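Local structure of uncharacterized protein lp_2219 (Lactobacillus plantarum, 3HFQ) at residues M1-I5 / L293-E297; Y44-A49 / A89-E95; L203-S209 / N240-I245; D162-V166 / Q178-E184; H252-V256 / R315-G320. The protein is of unknown function but has the seven-bladed beta-propeller fold of the lactonase family, consistent with a possible role in lactone or sugar metabolism. The protein carries 1 engineered substitution. One frame throughout, in Å; residues are numbered along the deposited sequence.

Contact 1. Residues M1-I5 / L293-E297; sequences MQERI and LDPTE
The carboxylates of Glu3 and Asp294 come together, their planes 70° apart, where the N-terminal strand passes the turn at 294-297. Glu3 OE1 lies 2.6 Å from Asp294 OD2. Glu3 reaches there because its CG is anti to its carbonyl carbon (chi1 -65°) and the chain continues extended, crossing Asp294 at about a right angle.

Within the turn, Asp294 collects further bonds. Thr296 OG1 donates to the syn lone pair of Asp294 OD2 at 2.5 Å, and Thr296 N adds a weak bond to the same oxygen. Glu297 N closes the type I turn on Asp294 O at 2.9 Å, while Asp294 OD1 accepts from Phe299 N just beyond it.

The other Glu3 oxygen, OE2, lies against carbon atoms of the turn. Glu3 OE2 rests 3.4 Å from Pro295 CD, and Thr296 CG2 touches it at a like distance; the Met1 selenium lies 4.4 Å from Thr296 CG2. Phe339, on the strand that completes the blade of strand 2-9, packs against Asp294 and Pro295, placing the contact where the first and last parts of the propeller meet.

A leucine in place of Glu3 would probably leave Asp294 OD2 facing a hydrocarbon branch and disturb the fit against Pro295. Two acid oxygens this close, in a largely buried position, suggest that one group holds a proton; the pKa of one of them is probably raised, and the contact may be sensitive to pH.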
# COMPACT_ATOMS: atom_id res chain seq x y z
N MSE A 1 -23.48 1.60 11.20
CA MSE A 1 -23.44 0.41 10.30
C MSE A 1 -22.18 -0.40 10.57
O MSE A 1 -21.29 0.05 11.29
CB MSE A 1 -23.48 0.85 8.84
CG MSE A 1 -22.22 1.56 8.37
SE MSE A 1 -22.34 2.09 6.51
CE MSE A 1 -22.06 0.36 5.69
N GLN A 2 -22.10 -1.59 9.98
CA GLN A 2 -20.95 -2.46 10.15
C GLN A 2 -20.14 -2.53 8.85
O GLN A 2 -20.70 -2.79 7.79
CB GLN A 2 -21.39 -3.87 10.55
CG GLN A 2 -22.27 -3.93 11.80
CD GLN A 2 -22.67 -5.35 12.16
OE1 GLN A 2 -23.12 -6.12 11.30
NE2 GLN A 2 -22.52 -5.71 13.43
N GLU A 3 -18.84 -2.30 8.95
CA GLU A 3 -17.96 -2.35 7.79
C GLU A 3 -16.86 -3.38 8.03
O GLU A 3 -16.14 -3.32 9.03
CB GLU A 3 -17.35 -0.98 7.52
CG GLU A 3 -18.38 0.07 7.12
CD GLU A 3 -17.77 1.42 6.84
OE1 GLU A 3 -17.00 1.91 7.70
OE2 GLU A 3 -18.05 1.99 5.77
N ARG A 4 -16.74 -4.30 7.08
CA ARG A 4 -15.76 -5.37 7.15
C ARG A 4 -14.37 -4.91 6.73
O ARG A 4 -14.21 -4.16 5.77
CB ARG A 4 -16.21 -6.52 6.25
CG ARG A 4 -15.41 -7.79 6.38
CD ARG A 4 -15.97 -8.83 5.43
NE ARG A 4 -15.32 -10.13 5.57
CZ ARG A 4 -15.62 -11.18 4.81
NH1 ARG A 4 -16.54 -11.07 3.87
NH2 ARG A 4 -14.99 -12.33 5.00
N ILE A 5 -13.36 -5.38 7.47
CA ILE A 5 -11.97 -5.03 7.21
C ILE A 5 -11.11 -6.29 7.22
O ILE A 5 -11.34 -7.19 8.02
CB ILE A 5 -11.40 -4.11 8.32
CG1 ILE A 5 -12.33 -2.93 8.57
CG2 ILE A 5 -10.00 -3.65 7.94
CD1 ILE A 5 -11.95 -2.11 9.80
N LEU A 293 -8.58 4.94 5.16
CA LEU A 293 -9.83 5.56 5.57
C LEU A 293 -10.88 4.49 5.28
O LEU A 293 -10.68 3.66 4.39
CB LEU A 293 -10.13 6.80 4.73
CG LEU A 293 -9.36 8.10 5.00
CD1 LEU A 293 -7.88 7.92 4.73
CD2 LEU A 293 -9.94 9.20 4.11
N ASP A 294 -11.98 4.50 6.03
CA ASP A 294 -13.03 3.52 5.79
C ASP A 294 -13.83 4.04 4.59
O ASP A 294 -13.63 5.16 4.15
CB ASP A 294 -13.92 3.38 7.02
CG ASP A 294 -14.88 4.54 7.18
OD1 ASP A 294 -14.42 5.70 7.22
OD2 ASP A 294 -16.10 4.29 7.25
N PRO A 295 -14.76 3.22 4.06
CA PRO A 295 -15.56 3.65 2.91
C PRO A 295 -16.33 4.96 3.09
O PRO A 295 -16.48 5.72 2.14
CB PRO A 295 -16.48 2.45 2.67
CG PRO A 295 -15.59 1.29 3.05
CD PRO A 295 -14.99 1.79 4.35
N THR A 296 -16.83 5.21 4.30
CA THR A 296 -17.57 6.45 4.54
C THR A 296 -16.61 7.62 4.69
O THR A 296 -17.00 8.78 4.55
CB THR A 296 -18.41 6.36 5.84
OG1 THR A 296 -17.55 6.36 6.98
CG2 THR A 296 -19.27 5.11 5.84
N GLU A 297 -15.35 7.29 4.97
CA GLU A 297 -14.28 8.27 5.16
C GLU A 297 -14.46 9.09 6.43
O GLU A 297 -13.88 10.17 6.57
CB GLU A 297 -14.16 9.20 3.94
CG GLU A 297 -13.76 8.47 2.66
CD GLU A 297 -12.94 9.34 1.72
OE1 GLU A 297 -13.25 10.54 1.59
OE2 GLU A 297 -11.99 8.81 1.10

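Contact 2. Residues Y44-A49 / A89-E95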
# COMPACT_ATOMS: atom_id res chain seq x y z
N TYR A 44 0.50 -8.13 2.17
CA TYR A 44 -0.29 -7.17 1.41
C TYR A 44 -1.46 -7.89 0.76
O TYR A 44 -1.33 -9.05 0.36
CB TYR A 44 0.54 -6.43 0.36
CG TYR A 44 0.09 -4.98 0.23
CD1 TYR A 44 0.50 -4.02 1.16
CD2 TYR A 44 -0.78 -4.58 -0.78
CE1 TYR A 44 0.04 -2.70 1.09
CE2 TYR A 44 -1.25 -3.27 -0.87
CZ TYR A 44 -0.83 -2.33 0.07
OH TYR A 44 -1.29 -1.03 -0.01
N LEU A 45 -2.58 -7.19 0.65
CA LEU A 45 -3.81 -7.75 0.10
C LEU A 45 -4.45 -6.88 -0.97
O LEU A 45 -4.32 -5.66 -0.95
CB LEU A 45 -4.83 -7.92 1.23
CG LEU A 45 -4.36 -8.63 2.50
CD1 LEU A 45 -5.42 -8.48 3.59
CD2 LEU A 45 -4.09 -10.10 2.20
N ALA A 46 -5.17 -7.53 -1.89
CA ALA A 46 -5.88 -6.84 -2.97
C ALA A 46 -7.20 -7.59 -3.21
O ALA A 46 -7.24 -8.82 -3.14
CB ALA A 46 -5.05 -6.84 -4.25
N LEU A 47 -8.26 -6.84 -3.49
CA LEU A 47 -9.58 -7.43 -3.72
C LEU A 47 -10.12 -7.12 -5.11
O LEU A 47 -9.86 -6.06 -5.66
CB LEU A 47 -10.57 -6.91 -2.68
CG LEU A 47 -10.51 -7.47 -1.26
CD1 LEU A 47 -11.25 -6.55 -0.30
CD2 LEU A 47 -11.11 -8.88 -1.24
N SER A 48 -10.88 -8.06 -5.67
CA SER A 48 -11.49 -7.86 -6.98
C SER A 48 -12.98 -7.59 -6.77
O SER A 48 -13.49 -7.76 -5.66
CB SER A 48 -11.32 -9.10 -7.86
OG SER A 48 -12.16 -10.16 -7.42
N ALA A 49 -13.66 -7.17 -7.82
CA ALA A 49 -15.09 -6.87 -7.74
C ALA A 49 -15.92 -8.15 -7.56
O ALA A 49 -17.09 -8.09 -7.20
CB ALA A 49 -15.54 -6.12 -8.99
N ALA A 89 5.96 -7.82 -2.15
CA ALA A 89 5.65 -6.83 -1.12
C ALA A 89 4.39 -6.00 -1.38
O ALA A 89 3.91 -5.29 -0.50
CB ALA A 89 6.84 -5.89 -0.93
N TYR A 90 3.86 -6.09 -2.60
CA TYR A 90 2.67 -5.34 -2.98
C TYR A 90 1.89 -6.16 -4.00
O TYR A 90 2.48 -6.95 -4.74
CB TYR A 90 3.08 -4.00 -3.61
CG TYR A 90 1.94 -3.03 -3.86
CD1 TYR A 90 1.47 -2.20 -2.84
CD2 TYR A 90 1.34 -2.92 -5.12
CE1 TYR A 90 0.44 -1.29 -3.06
CE2 TYR A 90 0.30 -2.01 -5.35
CZ TYR A 90 -0.14 -1.20 -4.32
OH TYR A 90 -1.15 -0.29 -4.54
N VAL A 91 0.57 -5.98 -4.02
CA VAL A 91 -0.28 -6.69 -4.98
C VAL A 91 -1.49 -5.81 -5.29
O VAL A 91 -2.03 -5.16 -4.40
CB VAL A 91 -0.73 -8.07 -4.41
CG1 VAL A 91 -1.53 -7.89 -3.12
CG2 VAL A 91 -1.55 -8.82 -5.46
N ALA A 92 -1.90 -5.77 -6.56
CA ALA A 92 -3.04 -4.96 -6.97
C ALA A 92 -3.84 -5.65 -8.08
O ALA A 92 -3.31 -6.51 -8.79
CB ALA A 92 -2.57 -3.59 -7.45
N VAL A 93 -5.10 -5.26 -8.24
CA VAL A 93 -5.97 -5.85 -9.26
C VAL A 93 -6.35 -4.85 -10.36
O VAL A 93 -6.65 -3.69 -10.07
CB VAL A 93 -7.28 -6.40 -8.63
CG1 VAL A 93 -8.24 -6.86 -9.74
CG2 VAL A 93 -6.97 -7.58 -7.71
N ASP A 94 -6.31 -5.32 -11.60
CA ASP A 94 -6.68 -4.51 -12.77
C ASP A 94 -8.02 -5.11 -13.20
O ASP A 94 -8.06 -6.16 -13.84
CB ASP A 94 -5.66 -4.69 -13.89
CG ASP A 94 -5.90 -3.75 -15.06
OD1 ASP A 94 -7.07 -3.44 -15.35
OD2 ASP A 94 -4.91 -3.32 -15.69
N GLU A 95 -9.12 -4.46 -12.84
CA GLU A 95 -10.45 -4.97 -13.18
C GLU A 95 -10.71 -5.08 -14.67
O GLU A 95 -11.12 -6.13 -15.15
CB GLU A 95 -11.54 -4.09 -12.56
CG GLU A 95 -11.70 -4.23 -11.05
CD GLU A 95 -12.15 -5.62 -10.62
OE1 GLU A 95 -12.70 -6.36 -11.46
OE2 GLU A 95 -11.97 -5.96 -9.43
O HOH W 1 -10.63 -4.28 -7.65
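Tyr44 lies alongside Tyr90, both side chains pointing the same way, and its atoms trace the start of the contact. CB of Tyr44 begins 3.7 Å from Ala89 O, and CG keeps close to the same carbonyl. Next along the ring, Tyr44 CD2 passes Val91 N at 3.8 Å. Tyr44 CE2 then makes the closest touch, 3.4 Å from Tyr90 CE1, and CZ follows, near the same Tyr90 atom. The outermost atom, Tyr44 OH, is 3.5 Å from Tyr90 CE1. Tyr90 CD1 sits over one face of the Tyr44 ring, offset toward its rim, and the ring planes are inclined at 33° in an oblique pair.

Further along, Ala46 CB lies 3.8 Å from Val91 CG1. The Val93 side chain packs on the same methyl. At the far end Glu95, bent at chi2 (-64°), brings OE2 to Ala49 N at 2.6 Å, meeting it on the syn side but out of the carboxylate plane. A water donates to both Leu47 O and Glu95 OE2.

Strands 45-47 and 90-94 run nearly parallel, 5.7 Å apart at closest approach, as the innermost strands of consecutive propeller blades. Each pairs with the second strand of its own blade, 52-59 or 99-104. Beyond Tyr90, strand 143-148 opens the following blade and supplies Asp147, which hydrogen-bonds Tyr90 OH, while Arg338 of strand 334-339 touches Tyr44 from the preceding blade.

Contact 3. Residues L203-S209 / N240-I245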
# COMPACT_ATOMS: atom_id res chain seq x y z
N LEU A 203 3.98 11.09 -3.89
CA LEU A 203 4.92 9.99 -3.68
C LEU A 203 5.58 9.99 -2.31
O LEU A 203 6.19 10.98 -1.90
CB LEU A 203 5.99 10.07 -4.77
CG LEU A 203 7.18 9.11 -4.75
CD1 LEU A 203 6.74 7.71 -5.15
CD2 LEU A 203 8.24 9.64 -5.71
N ALA A 204 5.47 8.88 -1.60
CA ALA A 204 6.07 8.78 -0.28
C ALA A 204 7.51 8.31 -0.39
O ALA A 204 7.81 7.33 -1.06
CB ALA A 204 5.27 7.82 0.59
N GLY A 205 8.41 9.05 0.27
CA GLY A 205 9.81 8.70 0.28
C GLY A 205 10.10 8.06 1.62
O GLY A 205 10.23 8.75 2.63
N GLU A 206 10.19 6.74 1.63
CA GLU A 206 10.43 6.01 2.87
C GLU A 206 11.70 6.40 3.60
O GLU A 206 11.66 6.80 4.77
CB GLU A 206 10.48 4.50 2.60
CG GLU A 206 10.81 3.68 3.84
CD GLU A 206 11.01 2.21 3.56
OE1 GLU A 206 10.13 1.60 2.93
OE2 GLU A 206 12.06 1.66 3.98
N LEU A 207 12.83 6.28 2.92
CA LEU A 207 14.14 6.55 3.51
C LEU A 207 14.44 7.99 3.92
O LEU A 207 15.22 8.22 4.85
CB LEU A 207 15.23 6.04 2.56
CG LEU A 207 15.03 4.60 2.07
CD1 LEU A 207 16.12 4.24 1.07
CD2 LEU A 207 15.04 3.63 3.25
N SER A 208 13.82 8.95 3.25
CA SER A 208 14.06 10.36 3.56
C SER A 208 12.92 11.00 4.35
O SER A 208 12.99 12.18 4.69
CB SER A 208 14.28 11.14 2.26
OG SER A 208 13.15 11.02 1.42
N SER A 209 11.88 10.23 4.63
CA SER A 209 10.72 10.75 5.36
C SER A 209 10.21 12.02 4.70
O SER A 209 10.10 13.07 5.35
CB SER A 209 11.09 11.03 6.82
OG SER A 209 11.37 9.82 7.51
N ASN A 240 13.35 6.69 11.05
CA ASN A 240 11.98 6.87 10.60
C ASN A 240 11.88 6.47 9.15
O ASN A 240 12.71 6.85 8.32
CB ASN A 240 11.49 8.31 10.73
CG ASN A 240 9.99 8.43 10.49
OD1 ASN A 240 9.19 8.09 11.36
ND2 ASN A 240 9.61 8.87 9.30
N GLY A 241 10.86 5.68 8.85
CA GLY A 241 10.63 5.24 7.49
C GLY A 241 9.17 5.47 7.17
O GLY A 241 8.30 4.84 7.77
N ALA A 242 8.88 6.38 6.25
CA ALA A 242 7.50 6.63 5.87
C ALA A 242 7.02 5.34 5.20
O ALA A 242 7.82 4.60 4.64
CB ALA A 242 7.42 7.81 4.90
N ALA A 243 5.72 5.06 5.25
CA ALA A 243 5.21 3.83 4.67
C ALA A 243 4.02 3.98 3.72
O ALA A 243 4.20 4.08 2.50
CB ALA A 243 4.86 2.84 5.79
N ALA A 244 2.82 3.96 4.27
CA ALA A 244 1.60 4.07 3.48
C ALA A 244 1.20 5.52 3.23
O ALA A 244 1.51 6.40 4.03
CB ALA A 244 0.47 3.33 4.16
N ILE A 245 0.50 5.75 2.12
CA ILE A 245 0.04 7.09 1.78
C ILE A 245 -1.37 6.98 1.19
O ILE A 245 -1.62 6.16 0.31
CB ILE A 245 1.03 7.77 0.80
CG1 ILE A 245 0.60 9.22 0.53
CG2 ILE A 245 1.13 6.98 -0.49
CD1 ILE A 245 1.69 10.06 -0.12
O HOH W 2 14.08 9.09 7.17
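Glu206 and Ala242 meet in a buried contact between consecutive propeller blades, where the turn after strand 200-205 leans on strand 241-247, the first strand of the next blade. The joint is made mainly by backbone. Ala242 N donates to Glu206 O at 3.2 Å, approaching in the carbonyl plane on a lone pair, and Gly241 CA offers a C-H to the same oxygen at 3.3 Å. In return the Glu206 side chain lies against the next carbonyl, its CG 3.2 Å from Ala242 O.

Glu206 CG is anti to the backbone N (chi1 177°) and the rest of the chain is extended, carrying the carboxylate past Ala242 to salt bridges with Arg190 and Arg259. Arg259 also hydrogen-bonds Gly241 O and Ala242 O, thereby gripping both strand and acid. A glycine at Glu206 would probably leave both arginines without their carboxylate partner and uncover the Ala242 carbonyl.

Two smaller links flank this core. A water donates to Leu207 O and to Asn240 O, at 2.7 and 2.9 Å, and accepts from Ser209 OG. At the other end of the contact, Ala204 CB packs 4.2 Å from Ile245 CB.

A phosphate ion, probably from the crystallisation liquor, lies about 3 Å from the Glu206 side chain. The chemistry is thus of a partly exposed acid balanced by two arginines, whose positive charge probably stabilises the carboxylate and could make the neighbourhood receptive to anions.

Contact 4. Residues D162-V166 / Q178-E184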
# COMPACT_ATOMS: atom_id res chain seq x y z
N ASP A 162 15.84 4.75 -6.58
CA ASP A 162 15.24 6.08 -6.57
C ASP A 162 14.55 6.43 -7.89
O ASP A 162 14.70 7.53 -8.41
CB ASP A 162 16.31 7.15 -6.28
CG ASP A 162 16.77 7.13 -4.84
OD1 ASP A 162 15.90 7.15 -3.94
OD2 ASP A 162 18.00 7.11 -4.60
N LYS A 163 13.77 5.48 -8.42
CA LYS A 163 13.08 5.72 -9.68
C LYS A 163 11.62 5.32 -9.66
O LYS A 163 11.22 4.38 -8.97
CB LYS A 163 13.78 4.99 -10.82
CG LYS A 163 15.17 5.51 -11.14
CD LYS A 163 15.88 4.60 -12.14
CE LYS A 163 17.29 5.08 -12.44
NZ LYS A 163 17.31 6.42 -13.10
N VAL A 164 10.82 6.04 -10.44
CA VAL A 164 9.41 5.74 -10.58
C VAL A 164 9.19 5.49 -12.07
O VAL A 164 9.29 6.41 -12.89
CB VAL A 164 8.49 6.90 -10.12
CG1 VAL A 164 7.03 6.50 -10.32
CG2 VAL A 164 8.74 7.22 -8.65
N TYR A 165 8.91 4.24 -12.41
CA TYR A 165 8.68 3.87 -13.79
C TYR A 165 7.19 3.90 -14.12
O TYR A 165 6.34 3.72 -13.25
CB TYR A 165 9.15 2.43 -14.06
CG TYR A 165 10.63 2.17 -13.91
CD1 TYR A 165 11.19 1.92 -12.65
CD2 TYR A 165 11.46 2.13 -15.02
CE1 TYR A 165 12.55 1.63 -12.52
CE2 TYR A 165 12.82 1.85 -14.90
CZ TYR A 165 13.36 1.59 -13.65
OH TYR A 165 14.70 1.30 -13.54
N VAL A 166 6.90 4.14 -15.39
CA VAL A 166 5.53 4.09 -15.87
C VAL A 166 5.61 3.13 -17.05
O VAL A 166 6.42 3.33 -17.96
CB VAL A 166 5.00 5.45 -16.35
CG1 VAL A 166 3.63 5.26 -16.99
CG2 VAL A 166 4.88 6.40 -15.16
N GLN A 178 7.41 3.32 -20.61
CA GLN A 178 6.89 4.57 -21.18
C GLN A 178 7.74 5.74 -20.69
O GLN A 178 8.08 6.64 -21.46
CB GLN A 178 5.43 4.76 -20.76
CG GLN A 178 4.78 6.07 -21.22
CD GLN A 178 4.70 6.20 -22.73
OE1 GLN A 178 4.61 5.21 -23.44
NE2 GLN A 178 4.71 7.44 -23.21
N SER A 179 8.06 5.74 -19.40
CA SER A 179 8.86 6.81 -18.82
C SER A 179 9.48 6.40 -17.50
O SER A 179 9.09 5.39 -16.91
CB SER A 179 7.98 8.04 -18.58
OG SER A 179 7.01 7.77 -17.57
N VAL A 180 10.45 7.18 -17.05
CA VAL A 180 11.11 6.91 -15.78
C VAL A 180 11.51 8.21 -15.12
O VAL A 180 12.23 9.02 -15.69
CB VAL A 180 12.37 6.02 -15.97
CG1 VAL A 180 13.34 6.67 -16.94
CG2 VAL A 180 13.04 5.78 -14.62
N LEU A 181 11.00 8.42 -13.91
CA LEU A 181 11.30 9.62 -13.14
C LEU A 181 12.38 9.26 -12.14
O LEU A 181 12.25 8.29 -11.39
CB LEU A 181 10.05 10.09 -12.39
CG LEU A 181 10.25 11.24 -11.40
CD1 LEU A 181 10.54 12.54 -12.15
CD2 LEU A 181 9.01 11.38 -10.54
N THR A 182 13.46 10.04 -12.13
CA THR A 182 14.55 9.78 -11.20
C THR A 182 14.50 10.79 -10.07
O THR A 182 14.48 12.00 -10.30
CB THR A 182 15.92 9.88 -11.90
OG1 THR A 182 16.01 8.87 -12.92
CG2 THR A 182 17.05 9.68 -10.90
N MSE A 183 14.47 10.28 -8.84
CA MSE A 183 14.41 11.15 -7.67
C MSE A 183 15.81 11.43 -7.13
O MSE A 183 16.76 10.72 -7.45
CB MSE A 183 13.55 10.49 -6.59
CG MSE A 183 12.18 10.07 -7.11
SE MSE A 183 11.00 11.57 -7.39
CE MSE A 183 11.94 12.55 -8.77
N GLU A 184 15.93 12.47 -6.31
CA GLU A 184 17.21 12.81 -5.70
C GLU A 184 17.74 11.57 -4.98
O GLU A 184 16.98 10.85 -4.33
CB GLU A 184 17.05 13.97 -4.71
CG GLU A 184 16.88 15.34 -5.34
CD GLU A 184 18.19 15.92 -5.87
OE1 GLU A 184 18.73 15.39 -6.86
OE2 GLU A 184 18.69 16.90 -5.28
O HOH W 3 7.86 8.01 -14.79
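Val166 O is gripped by two amides of the facing strand, Gln178 N at 2.8 Å and Ser179 N at 3.3 Å. That double grip is a classic beta bulge: Gln178 and Ser179 together face Val166. Past it the ladder is regular and antiparallel. Val164 and Leu181 form a hydrogen-bonded pair, with Leu181 N donating to Val164 O at an almost straight 177°. Asp162 O takes Met183 N at the end, while the Asp162 carboxylate turns to Gly186 N and Gly188 N.

The two segments are the third and the outermost strands of one propeller blade, joined as a beta hairpin. Val164, Val166, Ser179 and Leu181 occupy the face that meets the next blade, where Phe223 packs on Val166 and Leu181. Ser179 OG tucks 3.3 Å from Val166 CB; it hydrogen-bonds to Gly221 O, and a water links it to Val164 O.

On the reverse face Lys163 and Thr182 lie side by side. Lys163 runs extended until it bends at chi4 (-64°), which brings NZ to Thr182 OG1 at 2.8 Å. Between Lys163 and Tyr165, Val180 CG2 sits 4.1 Å from the Tyr165 ring centroid, over the face, in a CH-pi contact. The same methyl touches Lys163 CD at 4.0 Å, and His129 meets the Tyr165 ring edge-to-face.

Contact 5. Residues H252-V256 / R315-G320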
# COMPACT_ATOMS: atom_id res chain seq x y z
N HIS A 252 -8.87 16.44 -0.97
CA HIS A 252 -8.46 17.56 -0.13
C HIS A 252 -7.45 17.25 0.97
O HIS A 252 -6.74 18.15 1.43
CB HIS A 252 -9.70 18.19 0.52
CG HIS A 252 -10.64 18.82 -0.46
ND1 HIS A 252 -12.01 18.75 -0.32
CD2 HIS A 252 -10.41 19.55 -1.57
CE1 HIS A 252 -12.58 19.41 -1.31
NE2 HIS A 252 -11.63 19.91 -2.09
N PHE A 253 -7.37 16.00 1.39
CA PHE A 253 -6.45 15.64 2.45
C PHE A 253 -5.58 14.42 2.16
O PHE A 253 -6.07 13.39 1.69
CB PHE A 253 -7.24 15.44 3.74
CG PHE A 253 -7.94 16.68 4.21
CD1 PHE A 253 -7.22 17.70 4.83
CD2 PHE A 253 -9.29 16.86 3.97
CE1 PHE A 253 -7.85 18.89 5.21
CE2 PHE A 253 -9.94 18.05 4.34
CZ PHE A 253 -9.21 19.06 4.96
N LEU A 254 -4.29 14.57 2.44
CA LEU A 254 -3.31 13.50 2.23
C LEU A 254 -2.83 12.97 3.58
O LEU A 254 -2.61 13.74 4.51
CB LEU A 254 -2.11 14.05 1.44
CG LEU A 254 -1.05 13.05 0.95
CD1 LEU A 254 -1.62 12.20 -0.18
CD2 LEU A 254 0.17 13.81 0.45
N TYR A 255 -2.68 11.66 3.67
CA TYR A 255 -2.24 11.03 4.91
C TYR A 255 -1.04 10.12 4.66
O TYR A 255 -0.96 9.47 3.62
CB TYR A 255 -3.38 10.21 5.53
CG TYR A 255 -4.65 11.01 5.80
CD1 TYR A 255 -5.49 11.40 4.75
CD2 TYR A 255 -4.97 11.43 7.09
CE1 TYR A 255 -6.62 12.19 4.99
CE2 TYR A 255 -6.09 12.22 7.34
CZ TYR A 255 -6.91 12.60 6.28
OH TYR A 255 -7.99 13.43 6.50
N VAL A 256 -0.10 10.09 5.60
CA VAL A 256 1.07 9.22 5.47
C VAL A 256 1.44 8.67 6.85
O VAL A 256 1.29 9.36 7.86
CB VAL A 256 2.28 9.97 4.86
CG1 VAL A 256 2.76 11.07 5.79
CG2 VAL A 256 3.41 8.99 4.57
N ARG A 315 -12.61 10.72 11.86
CA ARG A 315 -12.04 11.70 10.94
C ARG A 315 -13.09 12.75 10.59
O ARG A 315 -14.18 12.41 10.15
CB ARG A 315 -11.56 11.01 9.66
CG ARG A 315 -11.19 11.98 8.53
CD ARG A 315 -10.73 11.25 7.27
NE ARG A 315 -10.36 12.20 6.22
CZ ARG A 315 -11.21 12.77 5.37
NH1 ARG A 315 -12.51 12.47 5.42
NH2 ARG A 315 -10.77 13.65 4.48
N ASP A 316 -12.75 14.03 10.78
CA ASP A 316 -13.67 15.12 10.46
C ASP A 316 -13.71 15.25 8.94
O ASP A 316 -12.67 15.39 8.30
CB ASP A 316 -13.18 16.42 11.10
CG ASP A 316 -14.19 17.55 10.96
OD1 ASP A 316 -14.43 18.01 9.83
OD2 ASP A 316 -14.75 17.97 11.99
N LEU A 317 -14.91 15.20 8.38
CA LEU A 317 -15.10 15.27 6.93
C LEU A 317 -14.72 16.60 6.28
O LEU A 317 -14.40 16.64 5.09
CB LEU A 317 -16.55 14.94 6.58
CG LEU A 317 -17.10 13.60 7.08
CD1 LEU A 317 -18.54 13.43 6.60
CD2 LEU A 317 -16.24 12.45 6.59
N THR A 318 -14.76 17.69 7.04
CA THR A 318 -14.44 18.99 6.46
C THR A 318 -13.02 19.45 6.77
O THR A 318 -12.37 20.07 5.93
CB THR A 318 -15.45 20.06 6.93
OG1 THR A 318 -15.32 20.28 8.34
CG2 THR A 318 -16.88 19.61 6.64
N SER A 319 -12.53 19.15 7.97
CA SER A 319 -11.19 19.56 8.38
C SER A 319 -10.12 18.51 8.07
O SER A 319 -8.94 18.83 8.00
CB SER A 319 -11.16 19.85 9.88
OG SER A 319 -11.15 18.64 10.62
N GLY A 320 -10.55 17.27 7.91
CA GLY A 320 -9.62 16.19 7.62
C GLY A 320 -8.82 15.70 8.81
O GLY A 320 -8.09 14.71 8.71
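Phe253, at the start of strand 253-256, faces the turn at 315-320, with its CA 6.1 Å from Gly320 CA. Residues 317-319 have helical backbone angles, Gly320 N bonds back to Asp316 O, and Gly320 itself has a positive phi (77°). A beta carbon there would run into Phe253 CG.

Asp316 OD1 accepts from Thr318 N, as in an Asx turn, and from Ser319 N, which makes an Asx motif; Thr318 OG1 adds a third bond. This loop links the third and fourth strands of one propeller blade, and it packs against the second strand of the blade before.

The Phe253 ring turns one face to Gly320, whose CA stands 3.6 Å from the ring centroid, over its centre, in a CH-pi contact, while Thr318 O approaches the ring edge at 3.5 Å from CZ. With CG anti to the carbonyl carbon (chi1 -57°), Tyr255 reaches toward the loop and its hydroxyl serves two partners: OH donates to Gly320 O at 2.6 Å, on a lone pair, and accepts from Arg315 NE at 2.7 Å. Arg315 arrives extended from CG to NE, its guanidinium plane turned 64° from the Tyr255 ring, and its NH1 bonds to Glu297 O.

Overall arrangement
From the N terminus, strand 2-9 meets the loop at 293-297 in contact 1, closing a span of 287 residues that encloses contacts 2, 3 and 4. Contact 2 closes first and joins the inner strands of two early blades. Contact 4 follows as a local hairpin within one blade, then contact 3 links that blade's successor to the next; the two touch through Leu203, which packs on Val164 and Met183. Contact 5, tying strand 253-259 to the loop before strand 322-330, crosses contact 1 and meets it where Glu297 and Arg315 adjoin. It also touches contact 3, since strands 241-247 and 253-259 are sheet neighbours. Contacts 1 and 4 lie on opposite sides of the propeller.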